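PDB 5DLL: aminopeptidase N from Francisella tularensis subsp. tularensis, which probably removes N-terminal amino acids from peptides as a zinc-dependent M1-family aminopeptidase, helping to degrade intracellular peptides left by protein breakdown. Local coordinates for residues Phe312-Trp315 with Thr316-Val320; Met416-Tyr419 with Phe420-Asp424; Gln426-Thr429 with Cys430-Val434. All coordinates share one frame; numbering follows the deposited sequence.

Contact 1: Phe312-Trp315 with Thr316-Val320. With ZN (zinc ion), chain B.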
ATOM      1  N   PHE A 312     -12.528   5.791   1.801  1.00 36.48           N
ATOM      2  CA  PHE A 312     -13.239   4.541   2.078  1.00 33.97           C
ATOM      3  C   PHE A 312     -13.239   4.196   3.566  1.00 34.25           C
ATOM      4  O   PHE A 312     -14.180   3.568   4.048  1.00 34.30           O
ATOM      5  CB  PHE A 312     -12.677   3.399   1.218  1.00 32.36           C
ATOM      6  CG  PHE A 312     -12.694   3.694  -0.265  1.00 32.72           C
ATOM      7  CD1 PHE A 312     -13.751   4.400  -0.842  1.00 32.37           C
ATOM      8  CD2 PHE A 312     -11.656   3.279  -1.083  1.00 31.49           C
ATOM      9  CE1 PHE A 312     -13.764   4.691  -2.191  1.00 31.01           C
ATOM     10  CE2 PHE A 312     -11.666   3.564  -2.438  1.00 31.44           C
ATOM     11  CZ  PHE A 312     -12.722   4.269  -2.991  1.00 32.27           C
ATOM     12  N   HIS A 313     -12.221   4.641   4.304  1.00 34.88           N
ATOM     13  CA  HIS A 313     -12.222   4.491   5.771  1.00 37.99           C
ATOM     14  C   HIS A 313     -13.437   5.129   6.439  1.00 40.73           C
ATOM     15  O   HIS A 313     -13.839   4.694   7.516  1.00 43.17           O
ATOM     16  CB  HIS A 313     -10.958   5.076   6.411  1.00 38.17           C
ATOM     17  CG  HIS A 313      -9.789   4.145   6.407  1.00 34.55           C
ATOM     18  ND1 HIS A 313      -9.853   2.871   6.925  1.00 34.49           N
ATOM     19  CD2 HIS A 313      -8.524   4.307   5.958  1.00 35.92           C
ATOM     20  CE1 HIS A 313      -8.678   2.283   6.786  1.00 36.13           C
ATOM     21  NE2 HIS A 313      -7.854   3.134   6.202  1.00 37.99           N
ATOM     22  N   ASN A 314     -14.013   6.156   5.812  1.00 44.59           N
ATOM     23  CA  ASN A 314     -15.187   6.833   6.365  1.00 41.89           C
ATOM     24  C   ASN A 314     -16.247   5.867   6.883  1.00 38.20           C
ATOM     25  O   ASN A 314     -16.875   6.133   7.905  1.00 38.74           O
ATOM     26  CB  ASN A 314     -15.821   7.774   5.342  1.00 40.88           C
ATOM     27  CG  ASN A 314     -16.869   8.675   5.963  1.00 40.69           C
ATOM     28  OD1 ASN A 314     -16.581   9.386   6.914  1.00 44.24           O
ATOM     29  ND2 ASN A 314     -18.090   8.645   5.431  1.00 41.74           N
ATOM     30  N   TRP A 315     -16.449   4.761   6.173  1.00 35.53           N
ATOM     31  CA  TRP A 315     -17.352   3.707   6.637  1.00 35.26           C
ATOM     32  C   TRP A 315     -16.574   2.566   7.278  1.00 32.76           C
ATOM     33  O   TRP A 315     -16.868   2.179   8.405  1.00 30.57           O
ATOM     34  CB  TRP A 315     -18.255   3.204   5.496  1.00 35.18           C
ATOM     35  CG  TRP A 315     -19.409   4.128   5.253  1.00 34.98           C
ATOM     36  CD1 TRP A 315     -19.475   5.134   4.333  1.00 33.80           C
ATOM     37  CD2 TRP A 315     -20.646   4.164   5.976  1.00 36.86           C
ATOM     38  NE1 TRP A 315     -20.680   5.787   4.431  1.00 33.24           N
ATOM     39  CE2 TRP A 315     -21.418   5.211   5.431  1.00 35.24           C
ATOM     40  CE3 TRP A 315     -21.178   3.409   7.031  1.00 36.90           C
ATOM     41  CZ2 TRP A 315     -22.696   5.521   5.901  1.00 36.19           C
ATOM     42  CZ3 TRP A 315     -22.448   3.716   7.494  1.00 36.23           C
ATOM     43  CH2 TRP A 315     -23.193   4.761   6.929  1.00 36.27           C
ATOM     44  N   THR A 316     -15.574   2.044   6.570  1.00 32.29           N
ATOM     45  CA  THR A 316     -14.770   0.933   7.079  1.00 33.57           C
ATOM     46  C   THR A 316     -13.559   1.439   7.862  1.00 35.52           C
ATOM     47  O   THR A 316     -12.421   1.387   7.386  1.00 34.98           O
ATOM     48  CB  THR A 316     -14.317  -0.007   5.944  1.00 34.42           C
ATOM     49  OG1 THR A 316     -13.596   0.734   4.950  1.00 30.47           O
ATOM     50  CG2 THR A 316     -15.527  -0.683   5.309  1.00 37.92           C
ATOM     51  N   GLY A 317     -13.822   1.920   9.073  1.00 39.76           N
ATOM     52  CA  GLY A 317     -12.775   2.422   9.957  1.00 37.19           C
ATOM     53  C   GLY A 317     -13.293   3.480  10.904  1.00 35.64           C
ATOM     54  O   GLY A 317     -13.070   3.404  12.109  1.00 43.01           O
ATOM     55  N   ASP A 318     -13.987   4.472  10.354  1.00 32.89           N
ATOM     56  CA  ASP A 318     -14.473   5.605  11.138  1.00 35.52           C
ATOM     57  C   ASP A 318     -15.882   5.362  11.665  1.00 35.38           C
ATOM     58  O   ASP A 318     -16.158   5.569  12.842  1.00 39.23           O
ATOM     59  CB  ASP A 318     -14.447   6.899  10.309  1.00 35.69           C
ATOM     60  CG  ASP A 318     -13.055   7.248   9.788  1.00 34.23           C
ATOM     61  OD1 ASP A 318     -12.124   6.426   9.920  1.00 30.91           O
ATOM     62  OD2 ASP A 318     -12.898   8.356   9.241  1.00 37.31           O
ATOM     63  N   ARG A 319     -16.771   4.926  10.787  1.00 39.21           N
ATOM     64  CA  ARG A 319     -18.163   4.714  11.156  1.00 37.96           C
ATOM     65  C   ARG A 319     -18.331   3.399  11.928  1.00 35.41           C
ATOM     66  O   ARG A 319     -19.069   3.342  12.908  1.00 35.55           O
ATOM     67  CB  ARG A 319     -19.035   4.747   9.909  1.00 37.55           C
ATOM     68  CG  ARG A 319     -20.480   5.076  10.188  1.00 40.89           C
ATOM     69  CD  ARG A 319     -20.725   6.557  10.407  1.00 39.03           C
ATOM     70  NE  ARG A 319     -22.137   6.764  10.717  1.00 41.39           N
ATOM     71  CZ  ARG A 319     -23.085   7.074   9.837  1.00 44.15           C
ATOM     72  NH1 ARG A 319     -22.808   7.264   8.552  1.00 52.79           N
ATOM     73  NH2 ARG A 319     -24.334   7.210  10.251  1.00 52.08           N
ATOM     74  N   VAL A 320     -17.642   2.355  11.473  1.00 33.56           N
ATOM     75  CA  VAL A 320     -17.447   1.128  12.243  1.00 34.06           C
ATOM     76  C   VAL A 320     -15.947   0.915  12.349  1.00 34.24           C
ATOM     77  O   VAL A 320     -15.270   0.810  11.323  1.00 34.25           O
ATOM     78  CB  VAL A 320     -18.070  -0.102  11.553  1.00 37.38           C
ATOM     79  CG1 VAL A 320     -17.988  -1.327  12.461  1.00 37.31           C
ATOM     80  CG2 VAL A 320     -19.509   0.186  11.139  1.00 37.97           C
TER
HETATM   81 ZN    ZN B 901      -5.737   2.923   5.878  1.00 40.06          ZN

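Contact 2: Met416-Tyr419 with Phe420-Asp424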
ATOM      1  N   MET A 416     -22.043  -6.792   3.627  1.00 44.17           N
ATOM      2  CA  MET A 416     -21.676  -5.417   4.001  1.00 42.44           C
ATOM      3  C   MET A 416     -22.889  -4.697   4.574  1.00 47.09           C
ATOM      4  O   MET A 416     -22.808  -4.067   5.626  1.00 48.37           O
ATOM      5  CB  MET A 416     -21.167  -4.626   2.793  1.00 40.29           C
ATOM      6  CG  MET A 416     -19.889  -5.156   2.168  1.00 41.84           C
ATOM      7  SD  MET A 416     -18.484  -5.126   3.293  1.00 45.96           S
ATOM      8  CE  MET A 416     -18.341  -3.367   3.611  1.00 51.46           C
ATOM      9  N   LYS A 417     -24.008  -4.795   3.858  1.00 50.44           N
ATOM     10  CA  LYS A 417     -25.286  -4.229   4.290  1.00 55.04           C
ATOM     11  C   LYS A 417     -25.600  -4.606   5.748  1.00 54.19           C
ATOM     12  O   LYS A 417     -25.948  -3.739   6.554  1.00 53.05           O
ATOM     13  CB  LYS A 417     -26.399  -4.711   3.346  1.00 62.43           C
ATOM     14  CG  LYS A 417     -27.789  -4.152   3.621  1.00 81.15           C
ATOM     15  CD  LYS A 417     -28.056  -2.864   2.859  1.00 87.03           C
ATOM     16  CE  LYS A 417     -29.478  -2.375   3.093  1.00 86.67           C
ATOM     17  NZ  LYS A 417     -29.843  -1.256   2.182  1.00 85.88           N
ATOM     18  N   LEU A 418     -25.459  -5.892   6.076  1.00 50.57           N
ATOM     19  CA  LEU A 418     -25.729  -6.390   7.432  1.00 50.87           C
ATOM     20  C   LEU A 418     -24.651  -5.968   8.431  1.00 48.31           C
ATOM     21  O   LEU A 418     -24.951  -5.677   9.587  1.00 54.07           O
ATOM     22  CB  LEU A 418     -25.850  -7.918   7.434  1.00 51.09           C
ATOM     23  CG  LEU A 418     -26.328  -8.550   8.751  1.00 53.53           C
ATOM     24  CD1 LEU A 418     -27.757  -8.125   9.066  1.00 51.35           C
ATOM     25  CD2 LEU A 418     -26.210 -10.067   8.710  1.00 51.49           C
ATOM     26  N   TYR A 419     -23.401  -5.959   7.983  1.00 45.95           N
ATOM     27  CA  TYR A 419     -22.272  -5.535   8.811  1.00 47.91           C
ATOM     28  C   TYR A 419     -22.500  -4.147   9.414  1.00 44.53           C
ATOM     29  O   TYR A 419     -22.275  -3.952  10.604  1.00 40.70           O
ATOM     30  CB  TYR A 419     -20.977  -5.564   7.988  1.00 48.82           C
ATOM     31  CG  TYR A 419     -19.737  -5.069   8.707  1.00 50.41           C
ATOM     32  CD1 TYR A 419     -19.129  -5.834   9.702  1.00 55.65           C
ATOM     33  CD2 TYR A 419     -19.153  -3.845   8.371  1.00 50.74           C
ATOM     34  CE1 TYR A 419     -17.986  -5.388  10.354  1.00 51.03           C
ATOM     35  CE2 TYR A 419     -18.010  -3.393   9.014  1.00 50.64           C
ATOM     36  CZ  TYR A 419     -17.430  -4.166  10.006  1.00 51.78           C
ATOM     37  OH  TYR A 419     -16.297  -3.717  10.648  1.00 48.55           O
ATOM     38  N   PHE A 420     -22.961  -3.202   8.596  1.00 44.64           N
ATOM     39  CA  PHE A 420     -23.252  -1.846   9.064  1.00 43.18           C
ATOM     40  C   PHE A 420     -24.546  -1.786   9.867  1.00 45.64           C
ATOM     41  O   PHE A 420     -24.655  -0.997  10.798  1.00 51.02           O
ATOM     42  CB  PHE A 420     -23.318  -0.864   7.890  1.00 44.61           C
ATOM     43  CG  PHE A 420     -22.012  -0.709   7.163  1.00 44.45           C
ATOM     44  CD1 PHE A 420     -20.921  -0.138   7.797  1.00 46.20           C
ATOM     45  CD2 PHE A 420     -21.869  -1.133   5.849  1.00 46.37           C
ATOM     46  CE1 PHE A 420     -19.710   0.002   7.139  1.00 48.69           C
ATOM     47  CE2 PHE A 420     -20.664  -0.991   5.182  1.00 43.42           C
ATOM     48  CZ  PHE A 420     -19.581  -0.425   5.831  1.00 50.81           C
ATOM     49  N   GLU A 421     -25.526  -2.613   9.508  1.00 50.62           N
ATOM     50  CA  GLU A 421     -26.782  -2.689  10.267  1.00 59.30           C
ATOM     51  C   GLU A 421     -26.525  -3.081  11.730  1.00 53.26           C
ATOM     52  O   GLU A 421     -27.055  -2.463  12.650  1.00 54.42           O
ATOM     53  CB  GLU A 421     -27.774  -3.663   9.604  1.00 66.76           C
ATOM     54  CG  GLU A 421     -28.514  -3.077   8.399  1.00 76.33           C
ATOM     55  CD  GLU A 421     -29.193  -4.119   7.504  1.00 84.60           C
ATOM     56  OE1 GLU A 421     -29.114  -5.337   7.783  1.00 88.33           O
ATOM     57  OE2 GLU A 421     -29.816  -3.713   6.500  1.00 73.58           O
ATOM     58  N   ARG A 422     -25.699  -4.099  11.940  1.00 48.95           N
ATOM     59  CA  ARG A 422     -25.342  -4.527  13.291  1.00 48.72           C
ATOM     60  C   ARG A 422     -24.449  -3.520  14.008  1.00 47.22           C
ATOM     61  O   ARG A 422     -24.677  -3.198  15.179  1.00 47.41           O
ATOM     62  CB  ARG A 422     -24.608  -5.872  13.253  1.00 48.43           C
ATOM     63  CG  ARG A 422     -25.489  -7.059  12.926  1.00 50.26           C
ATOM     64  CD  ARG A 422     -24.677  -8.342  12.857  1.00 50.42           C
ATOM     65  NE  ARG A 422     -25.537  -9.508  12.672  1.00 54.77           N
ATOM     66  CZ  ARG A 422     -25.109 -10.738  12.396  1.00 58.19           C
ATOM     67  NH1 ARG A 422     -23.812 -11.001  12.261  1.00 60.57           N
ATOM     68  NH2 ARG A 422     -25.990 -11.716  12.247  1.00 59.83           N
ATOM     69  N   HIS A 423     -23.438  -3.024  13.296  1.00 43.05           N
ATOM     70  CA  HIS A 423     -22.273  -2.425  13.936  1.00 42.59           C
ATOM     71  C   HIS A 423     -21.985  -0.956  13.607  1.00 42.06           C
ATOM     72  O   HIS A 423     -20.870  -0.489  13.834  1.00 42.96           O
ATOM     73  CB  HIS A 423     -21.039  -3.272  13.607  1.00 42.42           C
ATOM     74  CG  HIS A 423     -21.199  -4.725  13.931  1.00 45.80           C
ATOM     75  ND1 HIS A 423     -21.692  -5.168  15.140  1.00 51.08           N
ATOM     76  CD2 HIS A 423     -20.909  -5.837  13.213  1.00 46.84           C
ATOM     77  CE1 HIS A 423     -21.710  -6.489  15.148  1.00 51.03           C
ATOM     78  NE2 HIS A 423     -21.237  -6.919  13.992  1.00 50.59           N
ATOM     79  N   ASP A 424     -22.965  -0.215  13.098  1.00 42.88           N
ATOM     80  CA  ASP A 424     -22.793   1.235  12.956  1.00 44.59           C
ATOM     81  C   ASP A 424     -22.600   1.834  14.354  1.00 44.42           C
ATOM     82  O   ASP A 424     -23.376   1.553  15.267  1.00 48.00           O
ATOM     83  CB  ASP A 424     -23.992   1.875  12.238  1.00 44.86           C
ATOM     84  CG  ASP A 424     -23.831   3.380  12.032  1.00 47.48           C
ATOM     85  OD1 ASP A 424     -22.697   3.889  12.077  1.00 42.44           O
ATOM     86  OD2 ASP A 424     -24.851   4.064  11.817  1.00 60.96           O
TER

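Contact 3: Gln426-Thr429 with Cys430-Val434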
ATOM      1  N   GLN A 426     -19.989   1.144  16.339  1.00 45.22           N
ATOM      2  CA  GLN A 426     -19.423   0.096  17.194  1.00 41.37           C
ATOM      3  C   GLN A 426     -17.973  -0.187  16.817  1.00 40.37           C
ATOM      4  O   GLN A 426     -17.580  -0.048  15.660  1.00 39.49           O
ATOM      5  CB  GLN A 426     -20.233  -1.198  17.101  1.00 42.40           C
ATOM      6  CG  GLN A 426     -21.496  -1.201  17.947  1.00 43.96           C
ATOM      7  CD  GLN A 426     -22.218  -2.541  17.940  1.00 45.74           C
ATOM      8  OE1 GLN A 426     -21.730  -3.535  17.391  1.00 42.75           O
ATOM      9  NE2 GLN A 426     -23.395  -2.570  18.553  1.00 48.94           N
ATOM     10  N   ALA A 427     -17.188  -0.575  17.816  1.00 42.02           N
ATOM     11  CA  ALA A 427     -15.828  -1.053  17.609  1.00 42.89           C
ATOM     12  C   ALA A 427     -15.865  -2.573  17.700  1.00 44.02           C
ATOM     13  O   ALA A 427     -16.255  -3.126  18.729  1.00 50.45           O
ATOM     14  CB  ALA A 427     -14.902  -0.469  18.658  1.00 41.88           C
ATOM     15  N   VAL A 428     -15.459  -3.248  16.630  1.00 42.24           N
ATOM     16  CA  VAL A 428     -15.743  -4.673  16.473  1.00 46.02           C
ATOM     17  C   VAL A 428     -14.516  -5.495  16.091  1.00 42.36           C
ATOM     18  O   VAL A 428     -13.452  -4.946  15.806  1.00 38.83           O
ATOM     19  CB  VAL A 428     -16.867  -4.894  15.431  1.00 53.02           C
ATOM     20  CG1 VAL A 428     -18.097  -4.074  15.805  1.00 55.93           C
ATOM     21  CG2 VAL A 428     -16.393  -4.552  14.021  1.00 47.53           C
ATOM     22  N   THR A 429     -14.689  -6.815  16.095  1.00 44.14           N
ATOM     23  CA  THR A 429     -13.612  -7.755  15.801  1.00 44.87           C
ATOM     24  C   THR A 429     -13.696  -8.348  14.397  1.00 46.27           C
ATOM     25  O   THR A 429     -14.714  -8.229  13.718  1.00 40.07           O
ATOM     26  CB  THR A 429     -13.587  -8.921  16.811  1.00 48.30           C
ATOM     27  OG1 THR A 429     -14.672  -9.823  16.547  1.00 62.26           O
ATOM     28  CG2 THR A 429     -13.693  -8.399  18.232  1.00 48.51           C
ATOM     29  N   CYS A 430     -12.610  -9.004  13.993  1.00 51.68           N
ATOM     30  CA  CYS A 430     -12.533  -9.729  12.727  1.00 50.76           C
ATOM     31  C   CYS A 430     -13.595 -10.833  12.649  1.00 54.88           C
ATOM     32  O   CYS A 430     -14.091 -11.147  11.564  1.00 59.41           O
ATOM     33  CB  CYS A 430     -11.139 -10.352  12.555  1.00 52.37           C
ATOM     34  SG  CYS A 430      -9.777  -9.175  12.320  1.00 56.97           S
ATOM     35  N   ASP A 431     -13.932 -11.423  13.795  1.00 51.04           N
ATOM     36  CA  ASP A 431     -14.988 -12.432  13.862  1.00 52.71           C
ATOM     37  C   ASP A 431     -16.371 -11.834  13.612  1.00 54.32           C
ATOM     38  O   ASP A 431     -17.226 -12.488  13.019  1.00 61.42           O
ATOM     39  CB  ASP A 431     -14.960 -13.177  15.205  1.00 55.09           C
ATOM     40  CG  ASP A 431     -13.970 -14.338  15.209  1.00 65.18           C
ATOM     41  OD1 ASP A 431     -12.881 -14.208  14.602  1.00 63.03           O
ATOM     42  OD2 ASP A 431     -14.286 -15.386  15.815  1.00 70.10           O
ATOM     43  N   ASP A 432     -16.592 -10.597  14.057  1.00 53.90           N
ATOM     44  CA  ASP A 432     -17.863  -9.905  13.801  1.00 52.56           C
ATOM     45  C   ASP A 432     -18.122  -9.676  12.301  1.00 46.15           C
ATOM     46  O   ASP A 432     -19.269  -9.715  11.852  1.00 46.49           O
ATOM     47  CB  ASP A 432     -17.922  -8.566  14.552  1.00 53.71           C
ATOM     48  CG  ASP A 432     -17.993  -8.736  16.065  1.00 51.25           C
ATOM     49  OD1 ASP A 432     -18.800  -9.559  16.546  1.00 46.51           O
ATOM     50  OD2 ASP A 432     -17.246  -8.027  16.776  1.00 50.58           O
ATOM     51  N   PHE A 433     -17.057  -9.437  11.537  1.00 41.11           N
ATOM     52  CA  PHE A 433     -17.166  -9.219  10.095  1.00 42.33           C
ATOM     53  C   PHE A 433     -17.548 -10.507   9.382  1.00 43.14           C
ATOM     54  O   PHE A 433     -18.437 -10.516   8.533  1.00 46.49           O
ATOM     55  CB  PHE A 433     -15.845  -8.679   9.528  1.00 47.03           C
ATOM     56  CG  PHE A 433     -15.848  -8.502   8.028  1.00 44.67           C
ATOM     57  CD1 PHE A 433     -16.457  -7.400   7.447  1.00 39.67           C
ATOM     58  CD2 PHE A 433     -15.234  -9.438   7.201  1.00 43.62           C
ATOM     59  CE1 PHE A 433     -16.461  -7.237   6.071  1.00 42.96           C
ATOM     60  CE2 PHE A 433     -15.230  -9.277   5.823  1.00 42.25           C
ATOM     61  CZ  PHE A 433     -15.842  -8.174   5.257  1.00 40.26           C
ATOM     62  N   VAL A 434     -16.874 -11.592   9.744  1.00 46.46           N
ATOM     63  CA  VAL A 434     -17.138 -12.903   9.156  1.00 47.60           C
ATOM     64  C   VAL A 434     -18.555 -13.382   9.487  1.00 48.31           C
ATOM     65  O   VAL A 434     -19.206 -13.997   8.652  1.00 47.46           O
ATOM     66  CB  VAL A 434     -16.107 -13.947   9.633  1.00 49.47           C
ATOM     67  CG1 VAL A 434     -16.470 -15.342   9.136  1.00 53.31           C
ATOM     68  CG2 VAL A 434     -14.711 -13.565   9.162  1.00 48.76           C
TER

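Contact 1: Phe312-Trp315 with Thr316-Val320
Where the zinc-binding HExxH motif of the M1 peptidase domain leads into a short, weakly bonded helical turn, His-313, its second histidine, bonds to Thr-316. Its NE2 lies 2.1 Å from the zinc ion, whose other protein ligands are His-309 and Glu-332. The second ring nitrogen, ND1, donates to Thr-316 O over 3.0 Å in a fairly straight bond (156° at the hydrogen), with the oxygen slightly off the imidazole plane. A metal bond through NE2 and a hydrogen bond through ND1 together fix the rotation of the ring, and the carbonyl acts as a second-shell group orienting a zinc ligand. Thr-316 sits at the centre of an inverse gamma turn, closed by a weak bond from Gly-317 N to Trp-315 O. Gly-317 then supplies the unusual positive phi (152°) that carries the chain onward. Thr-316 OG1 is itself held by Arg-338 and Thr-335 of helix 328-346.

From here the backbone widens into a pi-type turn: Asp-318 N reaches His-313 O at 2.9 Å and Val-320 N reaches Trp-315 O at 3.2 Å, each five residues back. Away from the zinc, Trp-315, its NE1 bonded to Glu-256 O, runs alongside Arg-319. The arginine bends at its second torsion (79°), which brings CD over one face of the indole; its guanidinium also meets Phe-192 in a cation-pi contact. Arg-319 CG rests 3.6 Å from Trp-315 CZ3, and the guanidinium carbon CZ follows at 3.7 Å from Trp-315 CH2.

Contact 2: Met416-Tyr419 with Phe420-Asp424
With CG of Tyr-419 anti to its own nitrogen (chi1 177°) and CG of Phe-420 anti instead to its carbonyl carbon (chi1 -64°), two successive helix residues turn their rings together rather than apart. With His-423 they form an aromatic cluster near the C-terminal end of helix 390-423. The first two rings make a T-shaped pair, centroids 5.4 Å apart, in which the tyrosine offers its edge: CD2 stands over the middle of the phenylalanine face. One turn earlier, Met-416 doubles back along its chain and lays its methyl against the same phenylalanine, CE being 3.7 Å from Phe-420 CE2. His-423, one turn after Tyr-419, approaches the face of the phenol ring edge-on and offset, its CD2 lying 3.9 Å from Tyr-419 CD1. Its ND1 is hydrogen-bonded to Gln-426 OE1. Tyr-419 also meets Phe-433 of helix 430-439 edge-to-face.

Regular backbone bonds set this spacing, such as Phe-420 N to Met-416 O at 3.1 Å and Arg-422 N to Leu-418 O at 2.9 Å. Elsewhere on the helix, Leu-418 places CD2 over the centre of the Arg-422 guanidinium, 3.9 Å from CZ, while that group forms a salt bridge with Asp-439. Nearby, Glu-421 OE2 meets the aliphatic part of Lys-417, 3.5 Å from CG, although Lys-417 NZ is 5.0 Å away. The chemistry thus divides around the helix: aromatic and methyl groups cohere on one side, whereas on the other apolar carbons flank charged groups, and any attraction between Lys-417 and Glu-421 is probably diffuse.

Contact 3: Gln426-Thr429 with Cys430-Val434
Asp-432 OD2 takes the backbone N-H of Thr-429 over 2.9 Å in a nearly straight bond (174°), approached on the anti side of the carboxylate and somewhat out of its plane. In return, Thr-429 OG1 accepts from Asp-432 N at 3.2 Å. A second, weak bond comes to OG1 from Asp-431 N, and the hydroxyl donates weakly to Asp-432 OD2 at 3.1 Å. The threonine manages this because its chi1 of 74° sets OG1 between its own N and carbonyl carbon, facing the amides of the first helical turn. Val-428 closes the side of the pair, with CB 3.4 Å from Asp-432 OD2.

Farther out, the backbone of Val-428 is tied to Thr-321 and Arg-323, so that strand 427-428 runs parallel to strand 321-322. His-423 of the preceding helix packs against both Val-428 and Asp-432, and the side chain of Asp-431 forms a salt bridge to Arg-377 through OD1. Asp-432, near the amino end of helix 430-439, probably also gains from the helix dipole. Reciprocal bonding between the N-cap threonine and the third residue after it is the classic capping box, here starting a helix directly after a short strand.

Overall arrangement
Contact 1 precedes contacts 2 and 3 by nearly a hundred residues, yet within the peptidase domain the centres lie 10 to 13 Å apart, and Val-320 of contact 1 reaches both of the others. Its CG1 lies 3.4 Å from Tyr-419 OH and 3.9 Å from Val-428 CG2, while Trp-315 meets Phe-420 edge-to-face. A weak ion pair, Arg-319 NE to Asp-424 OD1 at 3.2 Å, adds a polar tie. Contacts 2 and 3 join where Tyr-419 CD1 packs 3.8 Å from Phe-433 CD1. Of the three, only contact 1 supplies a zinc ligand, His-313; the Tyr-419 side chain is about 13 Å from the metal, and that of Cys-430 in contact 3 about 10 Å from that of Glu-332.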